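Local coordinates for protein FMN reductase [NAD(P)H] (Bacillus subtilis, PDB 1ZCH) that uses NADH or NADPH to reduce flavin mononucleotide, nitroaromatic compounds, quinones, chromates and azo dyes, working as a flavin-containing homodimer, at residues Glu192-Ser195 with His196-Tyr200. Sequence-based numbering, arbitrary orientation.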
loop_
_atom_site.group_PDB
_atom_site.type_symbol
_atom_site.label_atom_id
_atom_site.label_comp_id
_atom_site.label_asym_id
_atom_site.label_seq_id
_atom_site.Cartn_x
_atom_site.Cartn_y
_atom_site.Cartn_z
ATOM N N GLU A 192 5.259 -15.900 22.355
ATOM C CA GLU A 192 4.987 -16.773 21.217
ATOM C C GLU A 192 5.524 -16.157 19.933
ATOM O O GLU A 192 6.076 -16.852 19.082
ATOM C CB GLU A 192 3.484 -17.009 21.055
ATOM C CG GLU A 192 2.851 -17.879 22.120
ATOM C CD GLU A 192 1.390 -18.171 21.823
ATOM O OE1 GLU A 192 1.104 -18.756 20.754
ATOM O OE2 GLU A 192 0.529 -17.816 22.656
ATOM N N LEU A 193 5.347 -14.848 19.797
ATOM C CA LEU A 193 5.806 -14.139 18.609
ATOM C C LEU A 193 7.316 -14.298 18.478
ATOM O O LEU A 193 7.834 -14.554 17.394
ATOM C CB LEU A 193 5.425 -12.657 18.709
ATOM C CG LEU A 193 5.607 -11.760 17.483
ATOM C CD1 LEU A 193 4.843 -12.328 16.290
ATOM C CD2 LEU A 193 5.096 -10.361 17.813
ATOM N N THR A 194 8.021 -14.164 19.595
ATOM C CA THR A 194 9.467 -14.305 19.586
ATOM C C THR A 194 9.857 -15.711 19.126
ATOM O O THR A 194 10.772 -15.878 18.317
ATOM C CB THR A 194 10.050 -14.035 20.985
ATOM O OG1 THR A 194 9.752 -12.685 21.366
ATOM C CG2 THR A 194 11.558 -14.240 20.986
ATOM N N SER A 195 9.153 -16.720 19.634
ATOM C CA SER A 195 9.433 -18.104 19.257
ATOM C C SER A 195 9.284 -18.319 17.752
ATOM O O SER A 195 10.088 -19.025 17.144
ATOM C CB SER A 195 8.505 -19.063 20.008
ATOM O OG SER A 195 8.771 -19.023 21.398
ATOM N N HIS A 196 8.257 -17.719 17.154
ATOM C CA HIS A 196 8.045 -17.856 15.714
ATOM C C HIS A 196 9.198 -17.234 14.936
ATOM O O HIS A 196 9.625 -17.768 13.910
ATOM C CB HIS A 196 6.741 -17.178 15.285
ATOM C CG HIS A 196 5.510 -17.945 15.649
ATOM N ND1 HIS A 196 5.290 -19.239 15.230
ATOM C CD2 HIS A 196 4.425 -17.596 16.380
ATOM C CE1 HIS A 196 4.121 -19.655 15.688
ATOM N NE2 HIS A 196 3.577 -18.677 16.389
ATOM N N ILE A 197 9.690 -16.095 15.418
ATOM C CA ILE A 197 10.797 -15.419 14.753
ATOM C C ILE A 197 12.071 -16.266 14.815
ATOM O O ILE A 197 12.808 -16.369 13.832
ATOM C CB ILE A 197 11.060 -14.030 15.384
ATOM C CG1 ILE A 197 9.855 -13.115 15.137
ATOM C CG2 ILE A 197 12.321 -13.411 14.785
ATOM C CD1 ILE A 197 9.957 -11.752 15.804
ATOM N N GLN A 198 12.327 -16.882 15.965
ATOM C CA GLN A 198 13.514 -17.720 16.109
ATOM C C GLN A 198 13.435 -18.954 15.208
ATOM O O GLN A 198 14.444 -19.391 14.654
ATOM C CB GLN A 198 13.700 -18.127 17.574
ATOM C CG GLN A 198 14.090 -16.948 18.461
ATOM C CD GLN A 198 14.198 -17.315 19.925
ATOM O OE1 GLN A 198 13.223 -17.742 20.543
ATOM N NE2 GLN A 198 15.390 -17.144 20.492
ATOM N N ALA A 199 12.236 -19.510 15.053
ATOM C CA ALA A 199 12.060 -20.675 14.187
ATOM C C ALA A 199 12.271 -20.228 12.743
ATOM O O ALA A 199 12.898 -20.926 11.944
ATOM C CB ALA A 199 10.662 -21.257 14.360
ATOM N N TYR A 200 11.745 -19.052 12.416
ATOM C CA TYR A 200 11.879 -18.494 11.075
ATOM C C TYR A 200 13.355 -18.284 10.750
ATOM O O TYR A 200 13.795 -18.547 9.628
ATOM C CB TYR A 200 11.122 -17.163 10.991
ATOM C CG TYR A 200 11.154 -16.483 9.634
ATOM C CD1 TYR A 200 10.886 -17.193 8.460
ATOM C CD2 TYR A 200 11.400 -15.118 9.530
ATOM C CE1 TYR A 200 10.859 -16.552 7.218
ATOM C CE2 TYR A 200 11.371 -14.465 8.296
ATOM C CZ TYR A 200 11.099 -15.185 7.145
ATOM O OH TYR A 200 11.055 -14.534 5.928
HETATM O O HOH W 1 1.384 -19.117 17.926
#
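Glu192 and His196, one helical turn apart, are joined twice: directly through the backbone and, at their side-chain ends, through a water. His196 N donates to Glu192 O at 3.0 Å, and the imidazole turns back along the same turn because its CG lies beside the backbone N and anti to the carbonyl carbon (chi1 -75°). This brings CD2 of His196 to 3.3 Å from Glu192 O and aims NE2 at the bridging water, which sits in the ring plane at the edge, 2.7 Å from that nitrogen. The same water donates to OE1 of Glu192 at 2.9 Å, so carboxylate and imidazole are linked without touching. With an alanine here the water is likely to lose its second anchor, and the Glu192 carboxylate would probably be freer to swing. On another side of the helix, the side chains of Thr194 and Gln198 pass each other at a slant, CG2 of Thr194 3.9 Å from Gln198 OE1, while the Thr194 hydroxyl bonds back to Gln190 O. Ile197 lays CG1 against Leu193 O at 3.4 Å. Regular i to i+4 backbone bonds underlie the turn, near the start of helix 190-212. His196 and Leu193 pack on helix 178-181, whereas Thr194 packs on Ile88, and Ile197 and Gln198 on Leu93, in helix 84-94 of the second subunit, placing this turn at the dimer interface.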